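Local coordinates for protein lipoteichoic acid primase (Listeria monocytogenes, PDB 4UOP) that is a sulfatase-family enzyme whose extracellular catalytic domain holds a magnesium ion, at residues B[193-196]-B[197-201]; B[272-276]-B[277-281]; B[292-295]-B[296-299]; B[321-324]-B[325-328]. All blocks are in the same frame, centred on the assembly; numbering follows the deposited sequence.

Interaction 1 of 4, residues B[193-196]-B[197-201]; sequences DEVL and YNKAF
Tyr197 folds back over the turn of helix that precedes it and meets Asp193 and Leu196. Its first torsion sets CG anti to the carbonyl carbon and beside the backbone N (chi1 -61°), which leads the ring back toward the N-terminal end of the helix. Tyr197 CB lies 3.7 Å from Asp193 O. Tyr197 CD2 comes closer, 3.1 Å from that same Asp193 O, which approaches the ring obliquely. One atom further out, Tyr197 CE2 rests 4.0 Å from Asp193 CB, while Tyr197 CE1 is met at 4.0 Å by Leu196 CD2, a methyl that lies over one ring face. At the tip, the hydroxyl donates to a water in the plane of the ring (Tyr197 OH to water O 2.7 Å), and the water donates onward to Asp193 OD2. The other carboxylate oxygen, OD1, is taken by the backbone N of Val221, so both carboxylate oxygens of Asp193 have a partner. All of this decorates the first turns of helix 193-209 in the alpha/beta sulfatase-like fold. The i-to-i+4 bond from Tyr197 N to Asp193 O measures 3.0 Å with an N-H...O angle of 164°. Phe264 of helix 246-271 stacks on the Tyr197 ring, and Val63 and Leu65 of strand 59-65 also touch it. Elsewhere on the helix, Val195 and Lys199 run side by side, with Val195 CG1 against the aliphatic Lys199 CD at 3.9 Å. Asn198 ND2 sits 3.4 Å from Glu194 CG, its amide turned 50° from the Glu194 carboxylate, while its OD1 accepts from Lys267 NZ.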
loop_
_atom_site.group_PDB
_atom_site.type_symbol
_atom_site.label_atom_id
_atom_site.label_comp_id
_atom_site.label_asym_id
_atom_site.label_seq_id
_atom_site.Cartn_x
_atom_site.Cartn_y
_atom_site.Cartn_z
ATOM N N ASP B 193 -1.953 28.536 -1.025
ATOM C CA ASP B 193 -0.506 28.729 -1.087
ATOM C C ASP B 193 -0.131 30.197 -0.835
ATOM O O ASP B 193 0.920 30.461 -0.275
ATOM C CB ASP B 193 0.066 28.299 -2.440
ATOM C CG ASP B 193 0.023 26.791 -2.665
ATOM O OD1 ASP B 193 -0.348 26.010 -1.754
ATOM O OD2 ASP B 193 0.377 26.388 -3.789
ATOM N N GLU B 194 -0.962 31.152 -1.272
ATOM C CA GLU B 194 -0.685 32.558 -0.975
ATOM C C GLU B 194 -0.596 32.797 0.534
ATOM O O GLU B 194 0.284 33.494 0.993
ATOM C CB GLU B 194 -1.733 33.502 -1.582
ATOM C CG GLU B 194 -1.392 34.975 -1.393
ATOM C CD GLU B 194 -2.221 35.912 -2.268
ATOM O OE1 GLU B 194 -3.284 35.497 -2.775
ATOM O OE2 GLU B 194 -1.797 37.078 -2.456
ATOM N N VAL B 195 -1.505 32.203 1.295
ATOM C CA VAL B 195 -1.504 32.353 2.757
ATOM C C VAL B 195 -0.279 31.625 3.357
ATOM O O VAL B 195 0.353 32.129 4.290
ATOM C CB VAL B 195 -2.816 31.820 3.368
ATOM C CG1 VAL B 195 -2.750 31.794 4.882
ATOM C CG2 VAL B 195 -4.009 32.671 2.907
ATOM N N LEU B 196 0.053 30.458 2.803
ATOM C CA LEU B 196 1.239 29.704 3.237
ATOM C C LEU B 196 2.463 30.595 3.186
ATOM O O LEU B 196 3.157 30.789 4.204
ATOM C CB LEU B 196 1.447 28.459 2.357
ATOM C CG LEU B 196 2.778 27.714 2.514
ATOM C CD1 LEU B 196 2.842 27.052 3.881
ATOM C CD2 LEU B 196 2.936 26.701 1.403
ATOM N N TYR B 197 2.696 31.205 2.023
ATOM C CA TYR B 197 3.906 31.988 1.831
ATOM C C TYR B 197 3.873 33.316 2.597
ATOM O O TYR B 197 4.880 33.745 3.163
ATOM C CB TYR B 197 4.165 32.234 0.348
ATOM C CG TYR B 197 4.368 30.969 -0.456
ATOM C CD1 TYR B 197 5.295 30.002 -0.048
ATOM C CD2 TYR B 197 3.654 30.734 -1.618
ATOM C CE1 TYR B 197 5.471 28.837 -0.772
ATOM C CE2 TYR B 197 3.839 29.584 -2.362
ATOM C CZ TYR B 197 4.751 28.617 -1.928
ATOM O OH TYR B 197 4.916 27.449 -2.655
ATOM N N ASN B 198 2.716 33.970 2.606
ATOM C CA ASN B 198 2.582 35.249 3.302
ATOM C C ASN B 198 2.717 35.160 4.818
ATOM O O ASN B 198 3.210 36.083 5.442
ATOM C CB ASN B 198 1.264 35.933 2.930
ATOM C CG ASN B 198 1.322 36.600 1.575
ATOM O OD1 ASN B 198 2.398 36.872 1.055
ATOM N ND2 ASN B 198 0.160 36.886 1.005
ATOM N N LYS B 199 2.248 34.080 5.419
ATOM C CA LYS B 199 2.377 33.922 6.857
ATOM C C LYS B 199 3.713 33.299 7.257
ATOM O O LYS B 199 4.198 33.571 8.338
ATOM C CB LYS B 199 1.208 33.147 7.436
ATOM C CG LYS B 199 -0.094 33.944 7.345
ATOM C CD LYS B 199 -1.214 33.298 8.130
ATOM C CE LYS B 199 -2.410 34.227 8.262
ATOM N NZ LYS B 199 -2.188 35.282 9.292
ATOM N N ALA B 200 4.332 32.522 6.379
ATOM C CA ALA B 200 5.668 31.972 6.691
ATOM C C ALA B 200 6.754 33.049 6.594
ATOM O O ALA B 200 7.658 33.116 7.432
ATOM C CB ALA B 200 6.005 30.806 5.776
ATOM N N PHE B 201 6.657 33.901 5.581
ATOM C CA PHE B 201 7.725 34.829 5.276
ATOM C C PHE B 201 8.182 35.697 6.474
ATOM O O PHE B 201 9.385 35.825 6.711
ATOM C CB PHE B 201 7.387 35.685 4.038
ATOM C CG PHE B 201 8.385 36.768 3.787
ATOM C CD1 PHE B 201 9.575 36.488 3.135
ATOM C CD2 PHE B 201 8.156 38.056 4.246
ATOM C CE1 PHE B 201 10.514 37.487 2.924
ATOM C CE2 PHE B 201 9.085 39.054 4.039
ATOM C CZ PHE B 201 10.264 38.765 3.377
HETATM O O HOH W 1 2.877 27.168 -4.443
#

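Interaction 2 of 4, residues B[272-276]-B[277-281]; sequences GIWDD and SVVVF
Ser277 turns its hydroxyl back onto Ile273 where the chain passes from helix 246-271 into strand 277-283. Strand 214-219, this helix and strand 277-283 form a beta-alpha-beta crossover of the alpha/beta sulfatase-like fold, with strand 59-65 lying between the two parallel strands. Among the hydrogen bonds, Ile273 O is gripped twice: Ser277 OG donates to it at 2.8 Å and Asp276 N at 2.9 Å, and the two donors reach it from opposite faces of the carbonyl plane. The serine oxygen stands 41° out of that plane. It gets there because OG is beside the backbone N and anti to the carbonyl carbon (chi1 -59°). Asn59 ND2 adds a weak bond to the same hydroxyl. Ser277 N reaches Trp274 O only weakly, and that carbonyl has a second donor in His322 NE2. The Asp276 N bond to Ile273 O spans three residues, in keeping with the 3-10 geometry at 274-275.

The indole carries the remaining, non-hydrogen-bonded contacts. Trp274 has CG anti to its backbone N (chi1 -177°), which swings the six-membered ring along the strand, where it crosses Val279 at about a right angle. Lys269 makes a cation-pi contact with the indole, and His322 stacks on it. Trp274 CZ3 sits 3.8 Å from Val279 CG2 and 3.9 Å from Val279 CG1, while Phe281 CZ approaches the indole edge near its plane, 4.3 Å from Trp274 CZ3.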
loop_
_atom_site.group_PDB
_atom_site.type_symbol
_atom_site.label_atom_id
_atom_site.label_comp_id
_atom_site.label_asym_id
_atom_site.label_seq_id
_atom_site.Cartn_x
_atom_site.Cartn_y
_atom_site.Cartn_z
ATOM N N GLY B 272 16.621 40.157 0.954
ATOM C CA GLY B 272 18.004 39.700 1.142
ATOM C C GLY B 272 18.153 38.224 1.518
ATOM O O GLY B 272 19.266 37.677 1.508
ATOM N N ILE B 273 17.048 37.562 1.848
ATOM C CA ILE B 273 17.111 36.151 2.258
ATOM C C ILE B 273 17.610 35.263 1.106
ATOM O O ILE B 273 18.389 34.339 1.325
ATOM C CB ILE B 273 15.756 35.673 2.803
ATOM C CG1 ILE B 273 15.467 36.361 4.139
ATOM C CG2 ILE B 273 15.745 34.166 3.023
ATOM C CD1 ILE B 273 14.015 36.283 4.552
ATOM N N TRP B 274 17.187 35.566 -0.116
ATOM C CA TRP B 274 17.552 34.753 -1.295
ATOM C C TRP B 274 19.065 34.646 -1.452
ATOM O O TRP B 274 19.603 33.566 -1.730
ATOM C CB TRP B 274 16.947 35.369 -2.536
ATOM C CG TRP B 274 17.157 34.631 -3.814
ATOM C CD1 TRP B 274 18.030 34.958 -4.812
ATOM C CD2 TRP B 274 16.444 33.474 -4.266
ATOM N NE1 TRP B 274 17.906 34.076 -5.860
ATOM C CE2 TRP B 274 16.960 33.137 -5.540
ATOM C CE3 TRP B 274 15.436 32.671 -3.709
ATOM C CZ2 TRP B 274 16.481 32.049 -6.278
ATOM C CZ3 TRP B 274 14.961 31.593 -4.443
ATOM C CH2 TRP B 274 15.482 31.291 -5.716
ATOM N N ASP B 275 19.735 35.776 -1.259
ATOM C CA ASP B 275 21.183 35.855 -1.434
ATOM C C ASP B 275 21.938 35.266 -0.261
ATOM O O ASP B 275 23.166 35.198 -0.309
ATOM C CB ASP B 275 21.618 37.311 -1.636
ATOM C CG ASP B 275 21.063 37.916 -2.916
ATOM O OD1 ASP B 275 20.960 37.193 -3.927
ATOM O OD2 ASP B 275 20.734 39.119 -2.928
ATOM N N ASP B 276 21.222 34.833 0.775
ATOM C CA ASP B 276 21.819 34.221 1.947
ATOM C C ASP B 276 21.268 32.823 2.246
ATOM O O ASP B 276 21.392 32.344 3.381
ATOM C CB ASP B 276 21.593 35.129 3.165
ATOM C CG ASP B 276 22.851 35.895 3.590
ATOM O OD1 ASP B 276 23.854 35.931 2.824
ATOM O OD2 ASP B 276 22.827 36.460 4.716
ATOM N N SER B 277 20.704 32.155 1.235
ATOM C CA SER B 277 20.012 30.879 1.440
ATOM C C SER B 277 20.209 29.906 0.289
ATOM O O SER B 277 20.235 30.309 -0.874
ATOM C CB SER B 277 18.496 31.107 1.593
ATOM O OG SER B 277 18.206 31.947 2.678
ATOM N N VAL B 278 20.329 28.621 0.625
ATOM C CA VAL B 278 20.140 27.540 -0.325
ATOM C C VAL B 278 18.633 27.382 -0.441
ATOM O O VAL B 278 17.930 27.336 0.571
ATOM C CB VAL B 278 20.754 26.230 0.187
ATOM C CG1 VAL B 278 20.459 25.071 -0.755
ATOM C CG2 VAL B 278 22.259 26.399 0.383
ATOM N N VAL B 279 18.143 27.328 -1.667
ATOM C CA VAL B 279 16.723 27.128 -1.901
ATOM C C VAL B 279 16.524 25.961 -2.863
ATOM O O VAL B 279 17.175 25.895 -3.916
ATOM C CB VAL B 279 16.053 28.402 -2.433
ATOM C CG1 VAL B 279 14.566 28.165 -2.588
ATOM C CG2 VAL B 279 16.292 29.579 -1.492
ATOM N N VAL B 280 15.672 25.018 -2.460
ATOM C CA VAL B 280 15.367 23.820 -3.225
ATOM C C VAL B 280 13.853 23.778 -3.468
ATOM O O VAL B 280 13.073 23.988 -2.528
ATOM C CB VAL B 280 15.755 22.540 -2.473
ATOM C CG1 VAL B 280 15.539 21.314 -3.339
ATOM C CG2 VAL B 280 17.198 22.620 -2.002
ATOM N N PHE B 281 13.468 23.510 -4.709
ATOM C CA PHE B 281 12.072 23.304 -5.064
ATOM C C PHE B 281 11.951 21.948 -5.717
ATOM O O PHE B 281 12.730 21.630 -6.612
ATOM C CB PHE B 281 11.590 24.348 -6.072
ATOM C CG PHE B 281 11.787 25.769 -5.639
ATOM C CD1 PHE B 281 11.439 26.179 -4.367
ATOM C CD2 PHE B 281 12.284 26.711 -6.523
ATOM C CE1 PHE B 281 11.615 27.492 -3.968
ATOM C CE2 PHE B 281 12.466 28.036 -6.124
ATOM C CZ PHE B 281 12.119 28.423 -4.858
#

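Interaction 3 of 4, residues B[292-295]-B[296-299]; sequences QLPE and EQKK
Pro294 O is gripped by two successive backbone amides, from Gln297 N at 2.9 Å and, weakly, from Lys298 N. The Gln297 donor stands above the carbonyl plane, 49° out of it. Glu295 O is also shared: Lys298 N donates to it at 3.2 Å, and a water donates to it while accepting from Lys299 N, so that the water spans Glu295 and Lys299.

A salt bridge clamps the same turn from outside. Lys298 extends past CG with all its outer torsions near anti, and its NZ meets Glu295 OE2 at 3.1 Å, coming from above the carboxylate plane rather than along it. The acid reaches it by a bend at chi2 (-62°), and its chain crosses the lysine obliquely. On the way, Lys298 CE passes 3.4 Å from Leu293 O. Lys298 NZ is also hydrogen-bonded to Asp291 O, just before the segment. Glu295 is exposed and Lys298 partly so, and Glu295 also touches a crystal neighbour, so its pose may partly reflect packing.

Gln297 runs alongside Pro294, its OE1 3.5 Å from Pro294 CD and 3.5 Å from Leu293 CD2, while its NE2 is fixed by Asp241 O. Lys299 NZ closes onto Glu296 O at 2.8 Å, in the carbonyl plane, and makes a salt bridge with Asp241.

Helical backbone angles with only a weak i-to-i+4 bond, from Lys298 N to Pro294 O, together with i-to-i+3 bonds to Pro294 O and Glu295 O, are characteristic of a short 3-10-like turn in a surface loop, here the one between strand 277-283 and helix 312-315.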
loop_
_atom_site.group_PDB
_atom_site.type_symbol
_atom_site.label_atom_id
_atom_site.label_comp_id
_atom_site.label_asym_id
_atom_site.label_seq_id
_atom_site.Cartn_x
_atom_site.Cartn_y
_atom_site.Cartn_z
ATOM N N GLN B 292 -2.848 7.719 -20.072
ATOM C CA GLN B 292 -4.291 7.551 -19.925
ATOM C C GLN B 292 -5.110 8.789 -20.298
ATOM O O GLN B 292 -6.334 8.775 -20.172
ATOM C CB GLN B 292 -4.647 7.150 -18.498
ATOM C CG GLN B 292 -4.071 5.801 -18.091
ATOM C CD GLN B 292 -4.809 5.128 -16.946
ATOM O OE1 GLN B 292 -6.038 5.188 -16.855
ATOM N NE2 GLN B 292 -4.070 4.413 -16.115
ATOM N N LEU B 293 -4.458 9.857 -20.749
ATOM C CA LEU B 293 -5.191 11.059 -21.165
ATOM C C LEU B 293 -6.026 10.767 -22.408
ATOM O O LEU B 293 -5.652 9.920 -23.221
ATOM C CB LEU B 293 -4.231 12.216 -21.479
ATOM C CG LEU B 293 -3.539 12.880 -20.284
ATOM C CD1 LEU B 293 -2.409 13.781 -20.758
ATOM C CD2 LEU B 293 -4.539 13.672 -19.455
ATOM N N PRO B 294 -7.133 11.510 -22.583
ATOM C CA PRO B 294 -7.776 11.488 -23.897
ATOM C C PRO B 294 -6.784 11.848 -24.991
ATOM O O PRO B 294 -5.920 12.712 -24.795
ATOM C CB PRO B 294 -8.868 12.558 -23.785
ATOM C CG PRO B 294 -9.144 12.687 -22.331
ATOM C CD PRO B 294 -7.855 12.346 -21.614
ATOM N N GLU B 295 -6.912 11.200 -26.148
ATOM C CA GLU B 295 -5.938 11.365 -27.215
ATOM C C GLU B 295 -5.666 12.816 -27.576
ATOM O O GLU B 295 -4.515 13.192 -27.804
ATOM C CB GLU B 295 -6.354 10.566 -28.464
ATOM C CG GLU B 295 -5.931 9.106 -28.408
ATOM C CD GLU B 295 -4.419 8.930 -28.347
ATOM O OE1 GLU B 295 -3.686 9.771 -28.917
ATOM O OE2 GLU B 295 -3.962 7.944 -27.733
ATOM N N GLU B 296 -6.707 13.641 -27.625
ATOM C CA GLU B 296 -6.506 15.028 -28.042
ATOM C C GLU B 296 -5.854 15.906 -26.958
ATOM O O GLU B 296 -5.398 17.009 -27.267
ATOM C CB GLU B 296 -7.806 15.655 -28.557
ATOM C CG GLU B 296 -8.774 16.156 -27.493
ATOM C CD GLU B 296 -9.580 15.055 -26.837
ATOM O OE1 GLU B 296 -9.447 13.879 -27.238
ATOM O OE2 GLU B 296 -10.371 15.376 -25.928
ATOM N N GLN B 297 -5.816 15.420 -25.713
ATOM C CA GLN B 297 -5.103 16.130 -24.633
ATOM C C GLN B 297 -3.625 15.767 -24.590
ATOM O O GLN B 297 -2.828 16.504 -23.999
ATOM C CB GLN B 297 -5.730 15.830 -23.277
ATOM C CG GLN B 297 -7.095 16.446 -23.087
ATOM C CD GLN B 297 -7.582 16.367 -21.664
ATOM O OE1 GLN B 297 -7.053 15.619 -20.842
ATOM N NE2 GLN B 297 -8.587 17.169 -21.352
ATOM N N LYS B 298 -3.238 14.663 -25.220
ATOM C CA LYS B 298 -1.831 14.236 -25.170
ATOM C C LYS B 298 -0.869 15.247 -25.802
ATOM O O LYS B 298 0.287 15.326 -25.393
ATOM C CB LYS B 298 -1.650 12.850 -25.790
ATOM C CG LYS B 298 -2.202 11.754 -24.908
ATOM C CD LYS B 298 -1.887 10.372 -25.445
ATOM C CE LYS B 298 -2.650 9.326 -24.652
ATOM N NZ LYS B 298 -2.304 7.948 -25.089
ATOM N N LYS B 299 -1.342 16.063 -26.747
ATOM C CA LYS B 299 -0.475 17.107 -27.332
ATOM C C LYS B 299 0.009 18.181 -26.335
ATOM O O LYS B 299 0.913 18.959 -26.658
ATOM C CB LYS B 299 -1.165 17.804 -28.499
ATOM C CG LYS B 299 -2.324 18.697 -28.097
ATOM C CD LYS B 299 -2.824 19.514 -29.287
ATOM C CE LYS B 299 -4.082 20.282 -28.941
ATOM N NZ LYS B 299 -5.270 19.392 -28.789
HETATM O O HOH W 2 -3.099 15.052 -28.882
#

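Interaction 4 of 4, residues B[321-324]-B[325-328]; sequences LHYP and GMEN
Met326 crosses Tyr323 at about a right angle and meets its ring, and the torsions of both residues make that possible. Tyr323 places CG between the backbone N and the carbonyl carbon, the crowded position (chi1 65°), which brings the ring over Met326 CB. Met326 has CG anti to its backbone N and continues nearly straight through chi2, then bends at chi3 (-66°), which returns the terminal methyl to the tyrosine. Met326 CB sits over the middle of one ring face, 3.9 Å from the Tyr323 centroid and 13° off the normal, a CH-pi contact. The sulfur stands obliquely, with Met326 SD 5.2 Å from the Tyr323 centroid, a Met-aromatic contact, whereas Met326 CE touches Tyr323 CE2 at 3.4 Å. Met326 CE also meets Leu321 CD2 at 4.1 Å, and that leucine methyl lies at the ring edge, in its plane.

The backbone between them is a type II beta turn from Tyr323 to Met326, leaving strand 319-322 of the central mixed sheet. Met326 N donates to Tyr323 O at 3.3 Å, and Gly325 supplies the positive phi at the third position. Met94 of strand 94-100 touches both Tyr323 and Met326, Val278 touches the tyrosine, and Leu348 of helix 341-348 touches Tyr323 and Leu321.

Beyond the turn, a water ties the tyrosine to the outgoing loop: it lies 2.7 Å from Tyr323 OH and accepts from Glu327 N at 3.0 Å.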
loop_
_atom_site.group_PDB
_atom_site.type_symbol
_atom_site.label_atom_id
_atom_site.label_comp_id
_atom_site.label_asym_id
_atom_site.label_seq_id
_atom_site.Cartn_x
_atom_site.Cartn_y
_atom_site.Cartn_z
ATOM N N LEU B 321 17.601 23.859 -7.744
ATOM C CA LEU B 321 18.452 24.189 -6.633
ATOM C C LEU B 321 19.168 25.501 -6.880
ATOM O O LEU B 321 19.796 25.700 -7.928
ATOM C CB LEU B 321 19.468 23.073 -6.381
ATOM C CG LEU B 321 20.339 23.378 -5.146
ATOM C CD1 LEU B 321 20.327 22.249 -4.123
ATOM C CD2 LEU B 321 21.748 23.691 -5.600
ATOM N N HIS B 322 19.064 26.386 -5.899
ATOM C CA HIS B 322 19.738 27.679 -5.907
ATOM C C HIS B 322 20.672 27.746 -4.710
ATOM O O HIS B 322 20.338 27.256 -3.628
ATOM C CB HIS B 322 18.702 28.803 -5.826
ATOM C CG HIS B 322 19.202 30.065 -5.179
ATOM N ND1 HIS B 322 19.869 31.047 -5.883
ATOM C CD2 HIS B 322 19.131 30.505 -3.901
ATOM C CE1 HIS B 322 20.204 32.026 -5.062
ATOM N NE2 HIS B 322 19.766 31.723 -3.852
ATOM N N TYR B 323 21.846 28.339 -4.904
ATOM C CA TYR B 323 22.645 28.777 -3.761
ATOM C C TYR B 323 23.394 30.041 -4.121
ATOM O O TYR B 323 23.711 30.255 -5.300
ATOM C CB TYR B 323 23.574 27.669 -3.238
ATOM C CG TYR B 323 24.667 27.216 -4.175
ATOM C CD1 TYR B 323 25.901 27.865 -4.217
ATOM C CD2 TYR B 323 24.490 26.103 -4.987
ATOM C CE1 TYR B 323 26.917 27.428 -5.069
ATOM C CE2 TYR B 323 25.490 25.663 -5.839
ATOM C CZ TYR B 323 26.702 26.319 -5.872
ATOM O OH TYR B 323 27.678 25.865 -6.735
ATOM N N PRO B 324 23.667 30.884 -3.122
ATOM C CA PRO B 324 24.310 32.172 -3.424
ATOM C C PRO B 324 25.695 32.021 -4.062
ATOM O O PRO B 324 26.505 31.206 -3.609
ATOM C CB PRO B 324 24.426 32.845 -2.054
ATOM C CG PRO B 324 23.453 32.126 -1.177
ATOM C CD PRO B 324 23.446 30.710 -1.675
ATOM N N GLY B 325 25.945 32.805 -5.101
ATOM C CA GLY B 325 27.236 32.791 -5.777
ATOM C C GLY B 325 27.484 31.558 -6.622
ATOM O O GLY B 325 28.635 31.232 -6.915
ATOM N N MET B 326 26.417 30.849 -7.000
ATOM C CA MET B 326 26.543 29.723 -7.925
ATOM C C MET B 326 27.088 30.233 -9.259
ATOM O O MET B 326 26.571 31.204 -9.807
ATOM C CB MET B 326 25.176 29.068 -8.148
ATOM C CG MET B 326 25.132 28.069 -9.307
ATOM S SD MET B 326 23.464 27.473 -9.612
ATOM C CE MET B 326 23.165 26.576 -8.102
ATOM N N GLU B 327 28.125 29.590 -9.778
ATOM C CA GLU B 327 28.720 30.038 -11.044
ATOM C C GLU B 327 28.379 29.114 -12.212
ATOM O O GLU B 327 28.637 29.447 -13.365
ATOM C CB GLU B 327 30.235 30.194 -10.905
ATOM C CG GLU B 327 31.007 28.893 -10.749
ATOM C CD GLU B 327 32.489 29.127 -10.512
ATOM O OE1 GLU B 327 32.834 30.024 -9.706
ATOM O OE2 GLU B 327 33.307 28.412 -11.131
ATOM N N ASN B 328 27.762 27.979 -11.904
ATOM C CA ASN B 328 27.609 26.880 -12.839
ATOM C C ASN B 328 26.141 26.444 -12.988
ATOM O O ASN B 328 25.833 25.273 -12.818
ATOM C CB ASN B 328 28.458 25.726 -12.285
ATOM C CG ASN B 328 28.566 24.556 -13.231
ATOM O OD1 ASN B 328 28.450 24.708 -14.445
ATOM N ND2 ASN B 328 28.797 23.371 -12.673
HETATM O O HOH W 3 28.442 26.629 -9.232
#

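Following the chain, the four contacts lie in series and none nests in or crosses another; each joins adjoining residues, so none closes a long loop. Interaction 1 lies within the first turns of helix 193-209, and its Phe201 CE1 packs 4.0 Å from Ile273 CD1 of interaction 2, where helix 246-271 hands over to strand 277-283. Interaction 3 sits apart in the next loop, its nearest atoms about 21 Å or more from the others. Interaction 4 follows the neighbouring antiparallel strand 319-322 and rejoins interaction 2: Val279 O and His322 N are 2.8 Å apart, probably hydrogen-bonded, and Asp275 O packs on Pro324.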